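Local coordinates for protein aspartate semialdehyde dehydrogenase (Francisella tularensis subsp. tularensis, PDB 4WOJ) that probably catalyses the NADPH-dependent reductive dephosphorylation of L-aspartyl-4-phosphate to L-aspartate semialdehyde, a shared step towards lysine, methionine and threonine, at residues B[20-25]-B[351-356]; B[30-35]-B[360-365]; B[231-236]-B[240-245]. One frame throughout, in Å; residues are numbered along the deposited sequence.

Overall arrangement
Contacts 1 and 2 both join the C-terminal helix 354-369 to the start of the nucleotide-binding domain, one near the head of that helix and the other further along it, the centres of the two contacts about 12 Å apart. Contact 1, near the middle of the chain, is apolar across its segments, its polar bonds kept to the turn starting the helix. Contact 2, also largely buried, turns on a salt bridge. Contact 3 is local and only partly buried, linking a loop to the start of helix 242-255 by two backbone bonds and by contacts over ring faces, beside a capping box within the helix start. Contacts 1 and 3, unlike contact 2, reach the second subunit.

Contact 1 of 3, residues B[20-25]-B[351-356]; sequences GSVLMS and DQLLWG
Val22 of helix 18-30 faces Leu353 and Leu354 where the chain turns into helix 354-369, and its two methyl branches divide the work. CG2 reaches the first of the leucines, ending 4.0 Å from Leu353 CB. CG1, set anti to the backbone N (chi1 170°), is thrown toward the second, where it lies 3.8 Å from Leu354 CG; its still shorter approach to the CD2 methyl is too close for carbons and doubtful in detail. CG1 also passes 3.9 Å from the carbonyl O of Leu353. The valine crosses both leucine side chains at about a right angle, and the buried part of the interface is one branched side chain against two leucines. The turn bearing the leucines is held by Asp351, whose OD1 accepts the capping bond from Leu354 N (3.0 Å) through its anti lone pair, while Gly356 N bonds to Asp351 O (3.2 Å). The other carboxylate oxygen, OD2, pairs with Arg274 and also accepts from Gly325 N, so both oxygens of the carboxylate are engaged. The more open side is that of the serines: Ser21 is partly exposed and Ser25 exposed, and neither meets the leucines. Leu199 of the second subunit packs on Ser21, Val22 and Leu353. The Leu353 side chain lies about 8 Å from that of His276, the predicted proton acceptor. Leu353 also rests on Met18 and Val19, and Val22 on Ala358, which places the contact between the first helix of the nucleotide-binding domain and the turn that carries strand 343-351 of the mixed sheet into the C-terminal helix.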
ATOM      1  N   GLY B  20      16.408 -10.567 -16.529  1.00 39.43           N
ATOM      2  CA  GLY B  20      17.091 -11.315 -17.596  1.00 43.23           C
ATOM      3  C   GLY B  20      16.446 -12.642 -17.977  1.00 42.90           C
ATOM      4  O   GLY B  20      16.380 -12.965 -19.154  1.00 45.92           O
ATOM      5  N   SER B  21      15.946 -13.402 -17.014  1.00 38.83           N
ATOM      6  CA  SER B  21      15.220 -14.631 -17.372  1.00 41.19           C
ATOM      7  C   SER B  21      13.894 -14.302 -18.011  1.00 37.34           C
ATOM      8  O   SER B  21      13.417 -14.987 -18.916  1.00 38.75           O
ATOM      9  CB  SER B  21      14.944 -15.498 -16.150  1.00 42.16           C
ATOM     10  OG  SER B  21      15.924 -15.286 -15.179  1.00 48.15           O
ATOM     11  N   VAL B  22      13.268 -13.242 -17.516  1.00 35.54           N
ATOM     12  CA  VAL B  22      11.970 -12.878 -18.026  1.00 31.36           C
ATOM     13  C   VAL B  22      12.141 -12.387 -19.469  1.00 30.26           C
ATOM     14  O   VAL B  22      11.319 -12.677 -20.335  1.00 29.11           O
ATOM     15  CB  VAL B  22      11.298 -11.887 -17.091  1.00 34.82           C
ATOM     16  CG1 VAL B  22      10.041 -11.312 -17.736  1.00 35.21           C
ATOM     17  CG2 VAL B  22      10.961 -12.605 -15.778  1.00 34.68           C
ATOM     18  N   LEU B  23      13.270 -11.747 -19.738  1.00 28.10           N
ATOM     19  CA  LEU B  23      13.590 -11.294 -21.082  1.00 30.73           C
ATOM     20  C   LEU B  23      13.835 -12.460 -22.022  1.00 31.80           C
ATOM     21  O   LEU B  23      13.243 -12.528 -23.090  1.00 31.51           O
ATOM     22  CB  LEU B  23      14.812 -10.385 -21.044  1.00 31.71           C
ATOM     23  CG  LEU B  23      15.278  -9.899 -22.397  1.00 32.07           C
ATOM     24  CD1 LEU B  23      14.259  -8.965 -22.977  1.00 32.62           C
ATOM     25  CD2 LEU B  23      16.652  -9.241 -22.304  1.00 33.37           C
ATOM     26  N   MET B  24      14.702 -13.385 -21.610  1.00 33.60           N
ATOM     27  CA  MET B  24      14.939 -14.613 -22.363  1.00 31.52           C
ATOM     28  C   MET B  24      13.636 -15.273 -22.663  1.00 29.81           C
ATOM     29  O   MET B  24      13.333 -15.586 -23.805  1.00 33.22           O
ATOM     30  CB  MET B  24      15.770 -15.610 -21.567  1.00 36.39           C
ATOM     31  CG  MET B  24      17.204 -15.203 -21.313  1.00 36.81           C
ATOM     32  SD  MET B  24      18.015 -14.701 -22.815  1.00 40.97           S
ATOM     33  CE  MET B  24      18.102 -12.927 -22.530  1.00 40.78           C
ATOM     34  N   SER B  25      12.835 -15.497 -21.640  1.00 28.58           N
ATOM     35  CA  SER B  25      11.571 -16.177 -21.885  1.00 27.59           C
ATOM     36  C   SER B  25      10.708 -15.454 -22.886  1.00 27.01           C
ATOM     37  O   SER B  25       9.976 -16.061 -23.644  1.00 28.37           O
ATOM     38  CB  SER B  25      10.784 -16.328 -20.613  1.00 29.81           C
ATOM     39  OG  SER B  25       9.400 -16.482 -20.945  1.00 33.27           O
ATOM     40  N   ASP B 351       3.086  -5.944 -13.834  1.00 24.49           N
ATOM     41  CA  ASP B 351       4.177  -6.847 -13.470  1.00 22.08           C
ATOM     42  C   ASP B 351       5.518  -6.163 -13.567  1.00 23.95           C
ATOM     43  O   ASP B 351       5.905  -5.712 -14.638  1.00 28.59           O
ATOM     44  CB  ASP B 351       4.202  -8.045 -14.401  1.00 21.48           C
ATOM     45  CG  ASP B 351       5.216  -9.089 -13.970  1.00 20.21           C
ATOM     46  OD1 ASP B 351       6.412  -8.960 -14.301  1.00 17.80           O
ATOM     47  OD2 ASP B 351       4.804  -9.996 -13.233  1.00 17.88           O
ATOM     48  N   GLN B 352       6.247  -6.122 -12.468  1.00 22.82           N
ATOM     49  CA  GLN B 352       7.492  -5.378 -12.409  1.00 24.35           C
ATOM     50  C   GLN B 352       8.519  -5.859 -13.393  1.00 24.29           C
ATOM     51  O   GLN B 352       9.225  -5.052 -13.995  1.00 24.40           O
ATOM     52  CB  GLN B 352       8.075  -5.432 -10.993  1.00 27.41           C
ATOM     53  CG  GLN B 352       9.292  -4.564 -10.789  1.00 30.49           C
ATOM     54  CD  GLN B 352      10.584  -5.327 -10.891  1.00 33.82           C
ATOM     55  OE1 GLN B 352      10.731  -6.392 -10.296  1.00 33.80           O
ATOM     56  NE2 GLN B 352      11.551  -4.777 -11.633  1.00 35.24           N
ATOM     57  N   LEU B 353       8.621  -7.178 -13.526  1.00 24.51           N
ATOM     58  CA  LEU B 353       9.649  -7.813 -14.338  1.00 22.63           C
ATOM     59  C   LEU B 353       9.443  -7.681 -15.825  1.00 23.19           C
ATOM     60  O   LEU B 353      10.389  -7.631 -16.580  1.00 22.87           O
ATOM     61  CB  LEU B 353       9.754  -9.273 -13.941  1.00 25.64           C
ATOM     62  CG  LEU B 353      10.312  -9.426 -12.519  1.00 26.93           C
ATOM     63  CD1 LEU B 353      10.259 -10.846 -12.024  1.00 26.68           C
ATOM     64  CD2 LEU B 353      11.753  -8.952 -12.434  1.00 27.46           C
ATOM     65  N   LEU B 354       8.203  -7.598 -16.261  1.00 25.02           N
ATOM     66  CA  LEU B 354       7.888  -7.563 -17.678  1.00 25.59           C
ATOM     67  C   LEU B 354       7.748  -6.101 -18.160  1.00 23.75           C
ATOM     68  O   LEU B 354       8.695  -5.469 -18.594  1.00 22.31           O
ATOM     69  CB  LEU B 354       6.577  -8.307 -17.916  1.00 26.51           C
ATOM     70  CG  LEU B 354       6.560  -9.802 -17.719  1.00 29.43           C
ATOM     71  CD1 LEU B 354       5.164 -10.373 -17.644  1.00 30.36           C
ATOM     72  CD2 LEU B 354       7.317 -10.505 -18.833  1.00 30.65           C
ATOM     73  N   TRP B 355       6.570  -5.550 -18.076  1.00 23.24           N
ATOM     74  CA  TRP B 355       6.417  -4.142 -18.535  1.00 24.74           C
ATOM     75  C   TRP B 355       7.284  -3.189 -17.705  1.00 24.89           C
ATOM     76  O   TRP B 355       7.844  -2.206 -18.213  1.00 27.73           O
ATOM     77  CB  TRP B 355       4.953  -3.723 -18.559  1.00 23.25           C
ATOM     78  CG  TRP B 355       4.305  -3.985 -19.882  1.00 20.95           C
ATOM     79  CD1 TRP B 355       3.165  -4.697 -20.114  1.00 20.55           C
ATOM     80  CD2 TRP B 355       4.773  -3.557 -21.150  1.00 20.18           C
ATOM     81  NE1 TRP B 355       2.896  -4.729 -21.453  1.00 20.54           N
ATOM     82  CE2 TRP B 355       3.865  -4.025 -22.112  1.00 19.32           C
ATOM     83  CE3 TRP B 355       5.864  -2.811 -21.566  1.00 20.62           C
ATOM     84  CZ2 TRP B 355       4.016  -3.773 -23.457  1.00 19.68           C
ATOM     85  CZ3 TRP B 355       6.012  -2.562 -22.894  1.00 21.20           C
ATOM     86  CH2 TRP B 355       5.099  -3.041 -23.834  1.00 20.55           C
ATOM     87  N   GLY B 356       7.417  -3.512 -16.433  1.00 24.42           N
ATOM     88  CA  GLY B 356       8.321  -2.791 -15.555  1.00 23.79           C
ATOM     89  C   GLY B 356       9.792  -2.877 -15.885  1.00 26.26           C
ATOM     90  O   GLY B 356      10.543  -1.976 -15.532  1.00 24.81           O
TER

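Contact 2 of 3, residues B[30-35]-B[360-365]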
ATOM      1  N   SER B  30       8.537 -15.046 -28.534  1.00 41.01           N
ATOM      2  CA  SER B  30       8.324 -14.094 -29.650  1.00 37.21           C
ATOM      3  C   SER B  30       9.200 -14.372 -30.862  1.00 36.27           C
ATOM      4  O   SER B  30       9.139 -13.648 -31.840  1.00 30.69           O
ATOM      5  CB  SER B  30       8.645 -12.654 -29.213  1.00 38.22           C
ATOM      6  OG  SER B  30       7.954 -12.274 -28.059  1.00 36.27           O
ATOM      7  N   LYS B  31      10.028 -15.418 -30.787  1.00 40.67           N
ATOM      8  CA  LYS B  31      10.992 -15.760 -31.864  1.00 38.44           C
ATOM      9  C   LYS B  31      11.937 -14.585 -32.139  1.00 36.53           C
ATOM     10  O   LYS B  31      12.342 -14.350 -33.278  1.00 33.70           O
ATOM     11  CB  LYS B  31      10.271 -16.123 -33.166  1.00 38.56           C
ATOM     12  CG  LYS B  31       9.071 -17.037 -33.036  1.00 41.02           C
ATOM     13  CD  LYS B  31       8.200 -16.905 -34.278  1.00 45.68           C
ATOM     14  CE  LYS B  31       7.488 -18.198 -34.654  1.00 51.04           C
ATOM     15  NZ  LYS B  31       8.461 -19.131 -35.282  1.00 51.54           N
ATOM     16  N   ASP B  32      12.293 -13.853 -31.094  1.00 34.65           N
ATOM     17  CA  ASP B  32      13.200 -12.715 -31.249  1.00 36.78           C
ATOM     18  C   ASP B  32      14.682 -13.067 -31.475  1.00 36.65           C
ATOM     19  O   ASP B  32      15.462 -12.203 -31.832  1.00 34.86           O
ATOM     20  CB  ASP B  32      13.053 -11.760 -30.072  1.00 37.60           C
ATOM     21  CG  ASP B  32      11.760 -10.966 -30.125  1.00 38.65           C
ATOM     22  OD1 ASP B  32      11.202 -10.722 -31.221  1.00 37.40           O
ATOM     23  OD2 ASP B  32      11.299 -10.579 -29.045  1.00 38.19           O
ATOM     24  N   PHE B  33      15.067 -14.328 -31.315  1.00 38.42           N
ATOM     25  CA  PHE B  33      16.418 -14.758 -31.744  1.00 42.69           C
ATOM     26  C   PHE B  33      16.543 -15.025 -33.249  1.00 43.14           C
ATOM     27  O   PHE B  33      17.644 -15.116 -33.770  1.00 44.40           O
ATOM     28  CB  PHE B  33      16.902 -15.965 -30.933  1.00 41.56           C
ATOM     29  CG  PHE B  33      17.132 -15.645 -29.481  1.00 41.93           C
ATOM     30  CD1 PHE B  33      18.178 -14.841 -29.096  1.00 42.06           C
ATOM     31  CD2 PHE B  33      16.278 -16.121 -28.507  1.00 43.85           C
ATOM     32  CE1 PHE B  33      18.376 -14.509 -27.764  1.00 47.41           C
ATOM     33  CE2 PHE B  33      16.472 -15.803 -27.174  1.00 46.80           C
ATOM     34  CZ  PHE B  33      17.528 -14.992 -26.796  1.00 47.08           C
ATOM     35  N   ASP B  34      15.418 -15.111 -33.952  1.00 44.82           N
ATOM     36  CA  ASP B  34      15.425 -15.561 -35.349  1.00 45.84           C
ATOM     37  C   ASP B  34      16.433 -14.882 -36.275  1.00 47.50           C
ATOM     38  O   ASP B  34      17.060 -15.568 -37.096  1.00 54.80           O
ATOM     39  CB  ASP B  34      14.023 -15.544 -35.967  1.00 41.81           C
ATOM     40  CG  ASP B  34      13.151 -16.679 -35.453  1.00 39.92           C
ATOM     41  OD1 ASP B  34      13.476 -17.262 -34.408  1.00 40.20           O
ATOM     42  OD2 ASP B  34      12.134 -16.995 -36.077  1.00 37.57           O
ATOM     43  N   CYS B  35      16.619 -13.577 -36.159  1.00 45.49           N
ATOM     44  CA  CYS B  35      17.427 -12.866 -37.171  1.00 50.75           C
ATOM     45  C   CYS B  35      18.605 -12.112 -36.606  1.00 46.53           C
ATOM     46  O   CYS B  35      18.938 -11.019 -37.059  1.00 43.49           O
ATOM     47  CB  CYS B  35      16.540 -11.918 -37.966  1.00 57.78           C
ATOM     48  SG  CYS B  35      15.216 -12.811 -38.780  1.00 70.08           S
ATOM     49  N   PRO B 360      10.080  -3.571 -22.306  1.00 22.61           N
ATOM     50  CA  PRO B 360      10.431  -2.417 -23.109  1.00 21.67           C
ATOM     51  C   PRO B 360      11.748  -2.592 -23.832  1.00 23.68           C
ATOM     52  O   PRO B 360      11.955  -2.062 -24.951  1.00 26.18           O
ATOM     53  CB  PRO B 360      10.537  -1.300 -22.071  1.00 21.78           C
ATOM     54  CG  PRO B 360       9.656  -1.763 -20.952  1.00 22.24           C
ATOM     55  CD  PRO B 360       9.854  -3.223 -20.891  1.00 21.39           C
ATOM     56  N   LEU B 361      12.647  -3.300 -23.169  1.00 23.48           N
ATOM     57  CA  LEU B 361      13.985  -3.505 -23.682  1.00 23.50           C
ATOM     58  C   LEU B 361      13.914  -4.368 -24.923  1.00 25.73           C
ATOM     59  O   LEU B 361      14.419  -3.972 -25.986  1.00 23.41           O
ATOM     60  CB  LEU B 361      14.863  -4.132 -22.588  1.00 23.72           C
ATOM     61  CG  LEU B 361      14.998  -3.300 -21.297  1.00 23.52           C
ATOM     62  CD1 LEU B 361      16.128  -3.823 -20.435  1.00 23.51           C
ATOM     63  CD2 LEU B 361      15.213  -1.799 -21.622  1.00 23.85           C
ATOM     64  N   ARG B 362      13.287  -5.546 -24.765  1.00 26.83           N
ATOM     65  CA  ARG B 362      12.975  -6.460 -25.873  1.00 27.78           C
ATOM     66  C   ARG B 362      12.375  -5.744 -27.052  1.00 27.10           C
ATOM     67  O   ARG B 362      12.731  -6.000 -28.184  1.00 29.53           O
ATOM     68  CB  ARG B 362      11.987  -7.544 -25.436  1.00 29.81           C
ATOM     69  CG  ARG B 362      11.768  -8.628 -26.477  1.00 33.34           C
ATOM     70  CD  ARG B 362      10.644  -9.606 -26.090  1.00 34.54           C
ATOM     71  NE  ARG B 362       9.301  -9.034 -26.234  1.00 35.81           N
ATOM     72  CZ  ARG B 362       8.653  -8.860 -27.390  1.00 34.33           C
ATOM     73  NH1 ARG B 362       7.440  -8.335 -27.404  1.00 32.36           N
ATOM     74  NH2 ARG B 362       9.204  -9.203 -28.530  1.00 36.24           N
ATOM     75  N   ARG B 363      11.452  -4.847 -26.797  1.00 26.52           N
ATOM     76  CA  ARG B 363      10.744  -4.195 -27.890  1.00 28.11           C
ATOM     77  C   ARG B 363      11.594  -3.138 -28.630  1.00 28.61           C
ATOM     78  O   ARG B 363      11.448  -2.930 -29.823  1.00 31.14           O
ATOM     79  CB  ARG B 363       9.420  -3.601 -27.371  1.00 29.64           C
ATOM     80  CG  ARG B 363       8.385  -4.681 -26.982  1.00 31.52           C
ATOM     81  CD  ARG B 363       7.148  -4.049 -26.345  1.00 31.08           C
ATOM     82  NE  ARG B 363       6.540  -3.148 -27.311  1.00 27.93           N
ATOM     83  CZ  ARG B 363       5.550  -3.467 -28.134  1.00 30.28           C
ATOM     84  NH1 ARG B 363       4.973  -4.680 -28.123  1.00 33.19           N
ATOM     85  NH2 ARG B 363       5.099  -2.563 -28.964  1.00 32.18           N
ATOM     86  N   VAL B 364      12.490  -2.473 -27.925  1.00 28.27           N
ATOM     87  CA  VAL B 364      13.347  -1.491 -28.567  1.00 24.74           C
ATOM     88  C   VAL B 364      14.458  -2.189 -29.342  1.00 27.12           C
ATOM     89  O   VAL B 364      14.857  -1.745 -30.424  1.00 26.39           O
ATOM     90  CB  VAL B 364      13.881  -0.454 -27.583  1.00 24.01           C
ATOM     91  CG1 VAL B 364      14.967  -0.992 -26.667  1.00 22.67           C
ATOM     92  CG2 VAL B 364      14.344   0.791 -28.360  1.00 26.14           C
ATOM     93  N   LEU B 365      14.918  -3.319 -28.825  1.00 27.85           N
ATOM     94  CA  LEU B 365      15.813  -4.185 -29.590  1.00 29.91           C
ATOM     95  C   LEU B 365      15.259  -4.459 -30.976  1.00 30.88           C
ATOM     96  O   LEU B 365      15.983  -4.354 -31.965  1.00 33.47           O
ATOM     97  CB  LEU B 365      16.010  -5.513 -28.867  1.00 30.21           C
ATOM     98  CG  LEU B 365      16.860  -6.548 -29.601  1.00 32.85           C
ATOM     99  CD1 LEU B 365      18.265  -6.040 -29.884  1.00 33.70           C
ATOM    100  CD2 LEU B 365      16.919  -7.865 -28.822  1.00 31.89           C
TER
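Arg362 reaches from the C-terminal helix to Asp32 and Ser30, in the segment that ends helix 18-30. Its CB packs 3.6 Å from Leu23 CD1 of that helix. CG and CD then run past the aspartate, CG 3.3 Å and CD 3.2 Å from Asp32 OD2, before the bend at chi3 (74°) turns the guanidinium edge-on to the same carboxylate. At the tip NH2 donates to Asp32 OD2 at 2.6 Å, a fairly straight bond (156°) to the syn lone pair. The two planes are nearly coplanar and OD2 lies close to the guanidinium plane, an edge-on salt bridge. Over one face lies Ser30 OG, 3.5 Å from Arg362 CZ; this hydroxyl is bonded to Arg26 O and makes no hydrogen bond to NH2. NH1 pairs with Glu359, so the guanidinium has a carboxylate partner at each of its terminal nitrogens. Lys31, with positive phi, closes helix 18-30 in a Schellman motif, and a type I turn from Lys31 to Asp34 leads toward strand 36-42, completing the crossover from strand 8-13 through helix 18-30, the first beta-alpha-beta unit of a Rossmann-type domain, against which the C-terminal helix packs.

Contact 3 of 3, residues B[231-236]-B[240-245]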
ATOM      1  N   TRP B 231      10.209   3.737   2.438  1.00 26.68           N
ATOM      2  CA  TRP B 231      11.432   4.323   1.890  1.00 26.62           C
ATOM      3  C   TRP B 231      12.081   3.406   0.868  1.00 27.43           C
ATOM      4  O   TRP B 231      12.489   2.303   1.199  1.00 27.08           O
ATOM      5  CB  TRP B 231      12.439   4.622   2.971  1.00 25.70           C
ATOM      6  CG  TRP B 231      13.552   5.512   2.491  1.00 26.83           C
ATOM      7  CD1 TRP B 231      14.635   5.147   1.736  1.00 27.82           C
ATOM      8  CD2 TRP B 231      13.698   6.906   2.743  1.00 26.49           C
ATOM      9  NE1 TRP B 231      15.444   6.227   1.515  1.00 27.73           N
ATOM     10  CE2 TRP B 231      14.893   7.323   2.127  1.00 28.63           C
ATOM     11  CE3 TRP B 231      12.964   7.842   3.475  1.00 28.94           C
ATOM     12  CZ2 TRP B 231      15.357   8.659   2.200  1.00 28.89           C
ATOM     13  CZ3 TRP B 231      13.429   9.195   3.540  1.00 28.22           C
ATOM     14  CH2 TRP B 231      14.604   9.573   2.903  1.00 26.98           C
ATOM     15  N   ILE B 232      12.192   3.888  -0.369  1.00 30.22           N
ATOM     16  CA  ILE B 232      12.859   3.151  -1.429  1.00 31.22           C
ATOM     17  C   ILE B 232      13.956   3.996  -2.034  1.00 33.61           C
ATOM     18  O   ILE B 232      13.704   5.057  -2.555  1.00 31.38           O
ATOM     19  CB  ILE B 232      11.849   2.608  -2.491  1.00 32.45           C
ATOM     20  CG1 ILE B 232      11.051   1.453  -1.859  1.00 29.70           C
ATOM     21  CG2 ILE B 232      12.575   2.048  -3.712  1.00 32.20           C
ATOM     22  CD1 ILE B 232       9.933   0.898  -2.684  1.00 29.46           C
ATOM     23  N   ASP B 233      15.185   3.488  -1.957  1.00 38.49           N
ATOM     24  CA  ASP B 233      16.353   4.123  -2.585  1.00 40.65           C
ATOM     25  C   ASP B 233      16.985   5.275  -1.747  1.00 38.37           C
ATOM     26  O   ASP B 233      16.886   5.303  -0.533  1.00 35.37           O
ATOM     27  CB  ASP B 233      16.039   4.566  -4.015  1.00 45.30           C
ATOM     28  CG  ASP B 233      17.197   4.269  -4.975  1.00 55.26           C
ATOM     29  OD1 ASP B 233      18.044   5.187  -5.187  1.00 56.10           O
ATOM     30  OD2 ASP B 233      17.268   3.121  -5.497  1.00 51.06           O
ATOM     31  N   VAL B 234      17.680   6.189  -2.405  1.00 38.22           N
ATOM     32  CA  VAL B 234      18.576   7.137  -1.721  1.00 43.60           C
ATOM     33  C   VAL B 234      17.810   8.436  -1.374  1.00 43.20           C
ATOM     34  O   VAL B 234      16.808   8.775  -2.010  1.00 34.48           O
ATOM     35  CB  VAL B 234      19.893   7.405  -2.548  1.00 42.56           C
ATOM     36  CG1 VAL B 234      20.237   8.893  -2.643  1.00 41.85           C
ATOM     37  CG2 VAL B 234      21.073   6.650  -1.959  1.00 42.40           C
ATOM     38  N   GLY B 235      18.274   9.112  -0.326  1.00 45.76           N
ATOM     39  CA  GLY B 235      17.684  10.376   0.107  1.00 47.06           C
ATOM     40  C   GLY B 235      17.972  11.462  -0.900  1.00 48.53           C
ATOM     41  O   GLY B 235      19.086  11.567  -1.413  1.00 48.17           O
ATOM     42  N   MET B 236      16.960  12.255  -1.210  1.00 53.42           N
ATOM     43  CA  MET B 236      17.153  13.461  -2.010  1.00 56.83           C
ATOM     44  C   MET B 236      17.035  14.687  -1.095  1.00 57.91           C
ATOM     45  O   MET B 236      16.350  14.632  -0.073  1.00 53.05           O
ATOM     46  CB  MET B 236      16.120  13.529  -3.125  1.00 60.11           C
ATOM     47  CG  MET B 236      16.086  12.293  -4.008  1.00 64.11           C
ATOM     48  SD  MET B 236      17.370  12.326  -5.265  1.00 68.54           S
ATOM     49  CE  MET B 236      16.771  13.725  -6.216  1.00 69.22           C
ATOM     50  N   GLN B 240      12.247  13.848  -1.129  1.00 42.02           N
ATOM     51  CA  GLN B 240      11.898  12.626  -1.856  1.00 39.52           C
ATOM     52  C   GLN B 240      12.970  11.568  -1.694  1.00 39.78           C
ATOM     53  O   GLN B 240      14.113  11.887  -1.355  1.00 43.22           O
ATOM     54  CB  GLN B 240      11.761  12.918  -3.345  1.00 38.91           C
ATOM     55  CG  GLN B 240      10.700  13.941  -3.703  1.00 38.73           C
ATOM     56  CD  GLN B 240      10.818  14.416  -5.133  1.00 36.82           C
ATOM     57  OE1 GLN B 240      11.812  15.055  -5.499  1.00 41.06           O
ATOM     58  NE2 GLN B 240       9.814  14.105  -5.953  1.00 33.26           N
ATOM     59  N   THR B 241      12.606  10.309  -1.912  1.00 34.47           N
ATOM     60  CA  THR B 241      13.623   9.308  -2.158  1.00 35.77           C
ATOM     61  C   THR B 241      13.966   9.424  -3.637  1.00 38.47           C
ATOM     62  O   THR B 241      13.273  10.119  -4.406  1.00 35.69           O
ATOM     63  CB  THR B 241      13.182   7.868  -1.836  1.00 33.82           C
ATOM     64  OG1 THR B 241      12.090   7.480  -2.668  1.00 30.99           O
ATOM     65  CG2 THR B 241      12.738   7.765  -0.419  1.00 36.70           C
ATOM     66  N   LYS B 242      15.043   8.765  -4.039  1.00 40.68           N
ATOM     67  CA  LYS B 242      15.455   8.808  -5.441  1.00 45.39           C
ATOM     68  C   LYS B 242      14.378   8.122  -6.285  1.00 48.59           C
ATOM     69  O   LYS B 242      14.062   8.587  -7.394  1.00 48.11           O
ATOM     70  CB  LYS B 242      16.834   8.195  -5.662  1.00 47.73           C
ATOM     71  CG  LYS B 242      17.544   8.691  -6.924  1.00 49.74           C
ATOM     72  CD  LYS B 242      19.063   8.616  -6.767  1.00 53.75           C
ATOM     73  CE  LYS B 242      19.641   7.242  -7.116  1.00 57.06           C
ATOM     74  NZ  LYS B 242      20.239   7.234  -8.487  1.00 59.51           N
ATOM     75  N   GLU B 243      13.786   7.063  -5.720  1.00 44.96           N
ATOM     76  CA  GLU B 243      12.673   6.344  -6.351  1.00 42.62           C
ATOM     77  C   GLU B 243      11.539   7.239  -6.781  1.00 41.11           C
ATOM     78  O   GLU B 243      10.976   7.053  -7.862  1.00 39.25           O
ATOM     79  CB  GLU B 243      12.112   5.288  -5.390  1.00 45.55           C
ATOM     80  CG  GLU B 243      11.168   4.271  -6.041  1.00 44.03           C
ATOM     81  CD  GLU B 243      11.859   3.389  -7.065  1.00 42.41           C
ATOM     82  OE1 GLU B 243      13.104   3.446  -7.174  1.00 38.72           O
ATOM     83  OE2 GLU B 243      11.155   2.603  -7.752  1.00 50.80           O
ATOM     84  N   GLU B 244      11.229   8.210  -5.918  1.00 43.73           N
ATOM     85  CA  GLU B 244      10.117   9.169  -6.085  1.00 43.31           C
ATOM     86  C   GLU B 244      10.436  10.337  -7.044  1.00 46.73           C
ATOM     87  O   GLU B 244       9.609  10.727  -7.856  1.00 46.67           O
ATOM     88  CB  GLU B 244       9.726   9.732  -4.711  1.00 41.93           C
ATOM     89  CG  GLU B 244       9.199   8.667  -3.755  1.00 38.82           C
ATOM     90  CD  GLU B 244       9.269   9.044  -2.278  1.00 37.39           C
ATOM     91  OE1 GLU B 244       9.862  10.087  -1.905  1.00 38.95           O
ATOM     92  OE2 GLU B 244       8.722   8.278  -1.468  1.00 30.66           O
ATOM     93  N   TYR B 245      11.636  10.890  -6.943  1.00 46.70           N
ATOM     94  CA  TYR B 245      12.085  11.928  -7.875  1.00 44.96           C
ATOM     95  C   TYR B 245      12.149  11.380  -9.340  1.00 43.98           C
ATOM     96  O   TYR B 245      11.956  12.127 -10.284  1.00 38.88           O
ATOM     97  CB  TYR B 245      13.455  12.503  -7.408  1.00 46.61           C
ATOM     98  CG  TYR B 245      14.339  13.000  -8.531  1.00 48.10           C
ATOM     99  CD1 TYR B 245      14.353  14.339  -8.903  1.00 50.07           C
ATOM    100  CD2 TYR B 245      15.148  12.106  -9.243  1.00 52.98           C
ATOM    101  CE1 TYR B 245      15.160  14.761  -9.949  1.00 53.10           C
ATOM    102  CE2 TYR B 245      15.958  12.516 -10.292  1.00 52.12           C
ATOM    103  CZ  TYR B 245      15.964  13.836 -10.643  1.00 50.79           C
ATOM    104  OH  TYR B 245      16.779  14.204 -11.693  1.00 49.10           O
TER
HETATM  105  O   HOH W   1      10.025   6.015  -0.762  1.00 14.93           O
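The N-terminal end of helix 242-255 is built here, with Thr241 as N-cap, and the loop of Trp231 to Met236 runs alongside it. Gly235 and Thr241 form a single antiparallel bridge, a non-hydrogen-bonded pair flanked by Lys242 N to Val234 O (2.7 Å) and Met236 N to Gln240 O (2.9 Å). The CG2 methyl of Thr241 sits over the centre of the Trp231 ring system, 3.4 Å from the centroid of the five-membered ring and 15° off its normal, a CH-pi contact. The indole is steadied by NE1, which donates to Asp233 O (2.7 Å) from above the carbonyl plane. With chi1 at 63°, Thr241 OG1 lies between the backbone N and the carbonyl carbon and completes a capping box: Thr241 N approaches Glu244 OE1 from above the carboxylate plane and donates to it at 2.8 Å, and Glu244 N returns a weak bond to OG1. A water links Ile232 N and Thr241 OG1 to Glu244 OE2, while OE1 also pairs with Arg333 and Lys335 of the second subunit, so the capping glutamate belongs to the dimer interface too. Further along the loop, Met236, bent at chi2 and chi3, lays CE over the Tyr245 face, 3.4 Å from Tyr245 CG and offset toward the rim, with SD oblique in a Met-aromatic contact. Ile232 CG2 packs 3.5 Å from Glu243 CG; the carboxylate beyond it bonds to Asn140, and the Glu243 side chain lies about 5 Å from that of Cys141, the predicted acyl-thioester residue.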